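Local structure of oxidoreductase NdmD (Pseudomonas putida, 6ICM) at residues 46-51 / 69-74; 4-9 / 80-85. The protein oxidises NADH and passes the electrons to NdmA and NdmB, the N-demethylases of caffeine degradation, the present chain being its plant-type ferredoxin domain with one [2Fe-2S] cluster. All blocks are in the same frame, centred on the assembly; numbering follows the deposited sequence.

How the contacts relate
Both contacts belong to one ferredoxin domain, and contact 1 is nested in sequence inside the loop that contact 2 closes. Contact 1 (46-51 / 69-74) lies near the middle of the chain, a short antiparallel ladder whose second segment runs on into the cluster pocket. Contact 2 (4-9 / 80-85) is farther out, a parallel pairing of the first and last strands, with lysine and aliphatic side chains on one face and buried residues, including E5, on the other. The two meet where V49 and S50 form a classic bulge opposite V84, so strand 82-85 takes part in both neighbourhoods. Iron-sulfur chemistry enters contact 1 alone.

Contact 1. Residues 46-51 / 69-74; sequences TPVVSG and KWIMPC. With FES (Fe2/s2 (inorganic) cluster), chain K.
T46 and V48 both pack on the side chain of I71, and between them they account for much of the surface buried here. The setting is a two-stranded antiparallel ladder of the [2Fe-2S] ferredoxin fold, strand 46-48 against 70-71. T46 and I71 form its hydrogen-bonded pair: T46 N gives to I71 O at 3.2 Å, and I71 N returns a bond to T46 O. A third bond, V48 N to K69 O at 3.0 Å, has its donor well above the carbonyl plane.

The side chains of T46 and I71 lie alongside each other, OG1 of the threonine 3.7 Å from CG2 of the isoleucine. OG1 sits between the backbone N and the carbonyl carbon (chi1 88°), which puts the methyl CG2 on the side of the backbone N, against the P73 ring, 3.9 Å from its CG. An alanine here would lose both branches and is likely to leave a gap beside P73 and I71 CG2. V48 crosses the isoleucine at a slant, its CG2 3.6 Å from I71 CG2, the same methyl that T46 OG1 touches. L53 of strand 50-54 packs against both V48 and I71, continuing this buried face.

On the opposite face sit P47 and W70, a non-hydrogen-bonded pair. The indole's CZ3 comes 3.8 Å from P47 CB, and T46 O lies at the ring edge, near its plane.

From M72 on the chain lines the cluster site, where C44 is a second cysteine on the same iron as C74. M72 is bent at chi2 and chi3, bringing its methyl CE beside the inorganic sulfur S2, while C74 SG binds the iron FE2 at 2.2 Å.

Contact 2. Residues 4-9 / 80-85; sequences VELKKT and SKKIVL
L6 lies alongside V84, both side chains pointing the same way, with L6 CB 3.7 Å from V84 CG2 and about as close to V84 CG1. Its CD1 reaches on to K82, whose CE methylene it meets at 3.5 Å. K82 thus contributes the greasy part of its chain. CG is swung opposite the backbone N (chi1 -153°), the chain runs extended to CE, and a bend at chi4 turns the amino group toward V4, NZ ending 4.0 Å from V4 CG1. V4, L6, K82 and V84 together form one partly exposed aliphatic face, and I12 adds to it by touching V4 and K82.

Behind these side chains the first and last strands of the domain run parallel, 4-6 beside 82-85, their short axes inclined at 28° and 4.7 Å apart at closest approach. This pairing of the chain's two ends belongs to the β-grasp fold of plant-type ferredoxins; strand 13-15 lies on the other side of strand 3-6. The bond from V4 N to K81 O, at 2.9 Å, is short and close to straight. Farther along, the bonds from I83 N to V4 O and from L85 N to L6 O are weak. Just before the strand, S80 OG donates to K82 O, in the carbonyl plane and on a lone pair.

The reverse face is buried. There E5 and I83 stand side by side, the carboxylate oxygen OE1 of E5 3.5 Å from I83 CG2. Helix 21-27 packs on E5 through L21 and C25, and L53 touches I83. At the end of the pairing, K7 CA directs its hydrogen at L85 O, 3.3 Å away.

Contact 1. Residues 46-51 / 69-74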
loop_
_atom_site.group_PDB
_atom_site.type_symbol
_atom_site.label_atom_id
_atom_site.label_comp_id
_atom_site.label_asym_id
_atom_site.label_seq_id
_atom_site.Cartn_x
_atom_site.Cartn_y
_atom_site.Cartn_z
ATOM N N THR D 46 -17.693 47.470 24.010
ATOM C CA THR D 46 -18.665 48.476 23.621
ATOM C C THR D 46 -18.020 49.838 23.822
ATOM O O THR D 46 -17.063 49.979 24.597
ATOM C CB THR D 46 -19.981 48.370 24.419
ATOM O OG1 THR D 46 -19.893 49.133 25.618
ATOM C CG2 THR D 46 -20.249 46.963 24.820
ATOM N N PRO D 47 -18.487 50.849 23.102
ATOM C CA PRO D 47 -17.788 52.132 23.110
ATOM C C PRO D 47 -18.418 53.123 24.067
ATOM O O PRO D 47 -19.619 53.071 24.322
ATOM C CB PRO D 47 -17.912 52.577 21.655
ATOM C CG PRO D 47 -19.218 52.064 21.261
ATOM C CD PRO D 47 -19.445 50.772 21.995
ATOM N N VAL D 48 -17.607 54.031 24.596
ATOM C CA VAL D 48 -18.030 54.970 25.622
ATOM C C VAL D 48 -17.897 56.383 25.069
ATOM O O VAL D 48 -16.901 56.708 24.403
ATOM C CB VAL D 48 -17.188 54.785 26.891
ATOM C CG1 VAL D 48 -17.507 55.856 27.909
ATOM C CG2 VAL D 48 -17.397 53.376 27.437
ATOM N N VAL D 49 -18.912 57.210 25.321
ATOM C CA VAL D 49 -18.832 58.647 25.048
ATOM C C VAL D 49 -18.348 59.417 26.269
ATOM O O VAL D 49 -17.385 60.185 26.191
ATOM C CB VAL D 49 -20.191 59.187 24.556
ATOM C CG1 VAL D 49 -20.000 60.566 24.003
ATOM C CG2 VAL D 49 -20.760 58.272 23.497
ATOM N N SER D 50 -18.995 59.212 27.414
ATOM C CA SER D 50 -18.695 59.950 28.632
ATOM C C SER D 50 -18.626 58.986 29.808
ATOM O O SER D 50 -19.049 57.833 29.724
ATOM C CB SER D 50 -19.757 61.021 28.910
ATOM O OG SER D 50 -20.853 60.457 29.608
ATOM N N GLY D 51 -18.112 59.476 30.919
ATOM C CA GLY D 51 -18.120 58.695 32.137
ATOM C C GLY D 51 -16.727 58.247 32.517
ATOM O O GLY D 51 -15.840 58.089 31.665
ATOM N N LYS D 69 -12.736 55.474 26.023
ATOM C CA LYS D 69 -13.459 55.259 24.784
ATOM C C LYS D 69 -13.972 53.823 24.654
ATOM O O LYS D 69 -14.747 53.538 23.724
ATOM C CB LYS D 69 -12.567 55.645 23.592
ATOM C CG LYS D 69 -13.338 55.905 22.295
ATOM C CD LYS D 69 -12.421 55.875 21.049
ATOM C CE LYS D 69 -13.231 55.669 19.742
ATOM N NZ LYS D 69 -12.362 55.644 18.513
ATOM N N TRP D 70 -13.597 52.927 25.578
ATOM C CA TRP D 70 -14.028 51.533 25.543
ATOM C C TRP D 70 -14.244 51.002 26.951
ATOM O O TRP D 70 -13.689 51.515 27.924
ATOM C CB TRP D 70 -13.005 50.631 24.871
ATOM C CG TRP D 70 -12.559 51.094 23.567
ATOM C CD1 TRP D 70 -11.375 51.706 23.274
ATOM C CD2 TRP D 70 -13.272 50.982 22.341
ATOM N NE1 TRP D 70 -11.308 51.984 21.928
ATOM C CE2 TRP D 70 -12.458 51.543 21.331
ATOM C CE3 TRP D 70 -14.513 50.457 21.993
ATOM C CZ2 TRP D 70 -12.852 51.601 20.003
ATOM C CZ3 TRP D 70 -14.903 50.507 20.669
ATOM C CH2 TRP D 70 -14.074 51.076 19.689
ATOM N N ILE D 71 -15.034 49.930 27.035
ATOM C CA ILE D 71 -15.300 49.247 28.296
ATOM C C ILE D 71 -15.774 47.841 27.971
ATOM O O ILE D 71 -16.444 47.613 26.961
ATOM C CB ILE D 71 -16.340 50.002 29.170
ATOM C CG1 ILE D 71 -16.399 49.380 30.565
ATOM C CG2 ILE D 71 -17.739 49.963 28.542
ATOM C CD1 ILE D 71 -17.291 50.072 31.525
ATOM N N MET D 72 -15.413 46.888 28.832
ATOM C CA MET D 72 -15.871 45.512 28.741
ATOM C C MET D 72 -16.925 45.309 29.825
ATOM O O MET D 72 -16.577 45.146 31.009
ATOM C CB MET D 72 -14.699 44.543 28.924
ATOM C CG MET D 72 -13.416 44.985 28.216
ATOM S SD MET D 72 -13.548 45.095 26.406
ATOM C CE MET D 72 -14.264 43.481 26.091
ATOM N N PRO D 73 -18.216 45.352 29.491
ATOM C CA PRO D 73 -19.251 45.363 30.539
ATOM C C PRO D 73 -19.355 44.085 31.336
ATOM O O PRO D 73 -19.958 44.107 32.419
ATOM C CB PRO D 73 -20.543 45.626 29.758
ATOM C CG PRO D 73 -20.202 45.372 28.333
ATOM C CD PRO D 73 -18.763 45.710 28.178
ATOM N N CYS D 74 -18.799 42.977 30.856
ATOM C CA CYS D 74 -18.942 41.731 31.588
ATOM C C CYS D 74 -18.231 41.769 32.931
ATOM O O CYS D 74 -18.617 41.012 33.833
ATOM C CB CYS D 74 -18.405 40.569 30.757
ATOM S SG CYS D 74 -16.639 40.693 30.395
HETATM FE FE1 FES K . -15.700 38.202 26.538
HETATM FE FE2 FES K . -16.675 40.576 28.159
HETATM S S1 FES K . -17.673 38.893 27.179
HETATM S S2 FES K . -14.684 39.863 27.523
#

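Contact 2. Residues 4-9 / 80-85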
loop_
_atom_site.group_PDB
_atom_site.type_symbol
_atom_site.label_atom_id
_atom_site.label_comp_id
_atom_site.label_asym_id
_atom_site.label_seq_id
_atom_site.Cartn_x
_atom_site.Cartn_y
_atom_site.Cartn_z
ATOM N N VAL D 4 -26.236 55.241 36.554
ATOM C CA VAL D 4 -27.235 55.377 35.486
ATOM C C VAL D 4 -26.485 55.287 34.154
ATOM O O VAL D 4 -25.261 55.295 34.124
ATOM C CB VAL D 4 -28.026 56.733 35.591
ATOM C CG1 VAL D 4 -29.247 56.784 34.675
ATOM C CG2 VAL D 4 -28.449 57.049 37.018
ATOM N N GLU D 5 -27.227 55.261 33.040
ATOM C CA GLU D 5 -26.542 55.398 31.756
ATOM C C GLU D 5 -27.492 55.637 30.585
ATOM O O GLU D 5 -28.632 55.153 30.577
ATOM C CB GLU D 5 -25.738 54.165 31.462
ATOM C CG GLU D 5 -26.573 53.077 31.075
ATOM C CD GLU D 5 -25.908 51.795 31.520
ATOM O OE1 GLU D 5 -24.753 51.885 32.011
ATOM O OE2 GLU D 5 -26.543 50.695 31.434
ATOM N N LEU D 6 -26.939 56.266 29.534
ATOM C CA LEU D 6 -27.643 56.871 28.402
ATOM C C LEU D 6 -27.177 56.175 27.121
ATOM O O LEU D 6 -26.337 55.279 27.167
ATOM C CB LEU D 6 -27.364 58.404 28.387
ATOM C CG LEU D 6 -28.184 59.648 27.957
ATOM C CD1 LEU D 6 -27.522 60.896 28.550
ATOM C CD2 LEU D 6 -28.363 59.843 26.437
ATOM N N LYS D 7 -27.720 56.588 25.963
ATOM C CA LYS D 7 -27.299 56.057 24.660
ATOM C C LYS D 7 -27.492 57.096 23.549
ATOM O O LYS D 7 -28.065 58.170 23.757
ATOM C CB LYS D 7 -28.084 54.793 24.273
ATOM C CG LYS D 7 -28.321 53.763 25.344
ATOM C CD LYS D 7 -27.333 52.684 25.261
ATOM C CE LYS D 7 -28.022 51.398 25.585
ATOM N NZ LYS D 7 -29.223 51.232 24.706
ATOM N N LYS D 8 -27.018 56.759 22.340
ATOM C CA LYS D 8 -27.489 57.383 21.099
ATOM C C LYS D 8 -28.901 56.948 20.708
ATOM O O LYS D 8 -29.403 57.384 19.664
ATOM C CB LYS D 8 -26.590 57.017 19.931
ATOM C CG LYS D 8 -27.007 55.686 19.279
ATOM C CD LYS D 8 -26.354 55.442 17.928
ATOM C CE LYS D 8 -24.900 55.011 18.017
ATOM N NZ LYS D 8 -24.442 54.612 16.654
ATOM N N THR D 9 -29.519 56.040 21.459
ATOM C CA THR D 9 -30.923 55.679 21.300
ATOM C C THR D 9 -31.761 56.244 22.436
ATOM O O THR D 9 -32.976 56.034 22.469
ATOM C CB THR D 9 -31.077 54.152 21.233
ATOM O OG1 THR D 9 -32.348 53.824 20.678
ATOM C CG2 THR D 9 -30.967 53.525 22.613
ATOM N N SER D 80 -17.876 56.761 38.243
ATOM C CA SER D 80 -18.683 57.940 38.100
ATOM C C SER D 80 -20.123 57.535 38.393
ATOM O O SER D 80 -20.407 56.385 38.763
ATOM C CB SER D 80 -18.501 58.531 36.703
ATOM O OG SER D 80 -19.578 59.376 36.381
ATOM N N LYS D 81 -21.038 58.482 38.252
ATOM C CA LYS D 81 -22.434 58.228 38.553
ATOM C C LYS D 81 -23.257 57.981 37.301
ATOM O O LYS D 81 -24.243 57.234 37.347
ATOM C CB LYS D 81 -23.007 59.406 39.347
ATOM C CG LYS D 81 -24.276 59.097 40.137
ATOM C CD LYS D 81 -24.073 57.971 41.151
ATOM C CE LYS D 81 -23.854 58.496 42.563
ATOM N NZ LYS D 81 -23.525 57.394 43.518
ATOM N N LYS D 82 -22.865 58.588 36.186
ATOM C CA LYS D 82 -23.457 58.321 34.885
ATOM C C LYS D 82 -22.365 57.856 33.927
ATOM O O LYS D 82 -21.184 58.172 34.107
ATOM C CB LYS D 82 -24.156 59.567 34.314
ATOM C CG LYS D 82 -25.294 59.250 33.358
ATOM C CD LYS D 82 -25.779 60.484 32.606
ATOM C CE LYS D 82 -27.122 60.227 31.920
ATOM N NZ LYS D 82 -28.258 60.229 32.898
ATOM N N ILE D 83 -22.773 57.096 32.912
ATOM C CA ILE D 83 -21.890 56.637 31.838
ATOM C C ILE D 83 -22.720 56.555 30.564
ATOM O O ILE D 83 -23.834 56.036 30.584
ATOM C CB ILE D 83 -21.241 55.266 32.164
ATOM C CG1 ILE D 83 -20.536 54.675 30.931
ATOM C CG2 ILE D 83 -22.266 54.280 32.746
ATOM C CD1 ILE D 83 -19.947 53.296 31.143
ATOM N N VAL D 84 -22.210 57.066 29.450
ATOM C CA VAL D 84 -22.982 57.020 28.206
ATOM C C VAL D 84 -22.268 56.127 27.203
ATOM O O VAL D 84 -21.112 56.386 26.840
ATOM C CB VAL D 84 -23.221 58.418 27.624
ATOM C CG1 VAL D 84 -24.156 58.320 26.432
ATOM C CG2 VAL D 84 -23.815 59.308 28.672
ATOM N N LEU D 85 -22.961 55.084 26.761
ATOM C CA LEU D 85 -22.453 54.168 25.751
ATOM C C LEU D 85 -23.026 54.539 24.397
ATOM O O LEU D 85 -24.223 54.807 24.277
ATOM C CB LEU D 85 -22.806 52.717 26.075
ATOM C CG LEU D 85 -22.708 52.273 27.528
ATOM C CD1 LEU D 85 -23.135 50.829 27.584
ATOM C CD2 LEU D 85 -21.310 52.450 28.064
#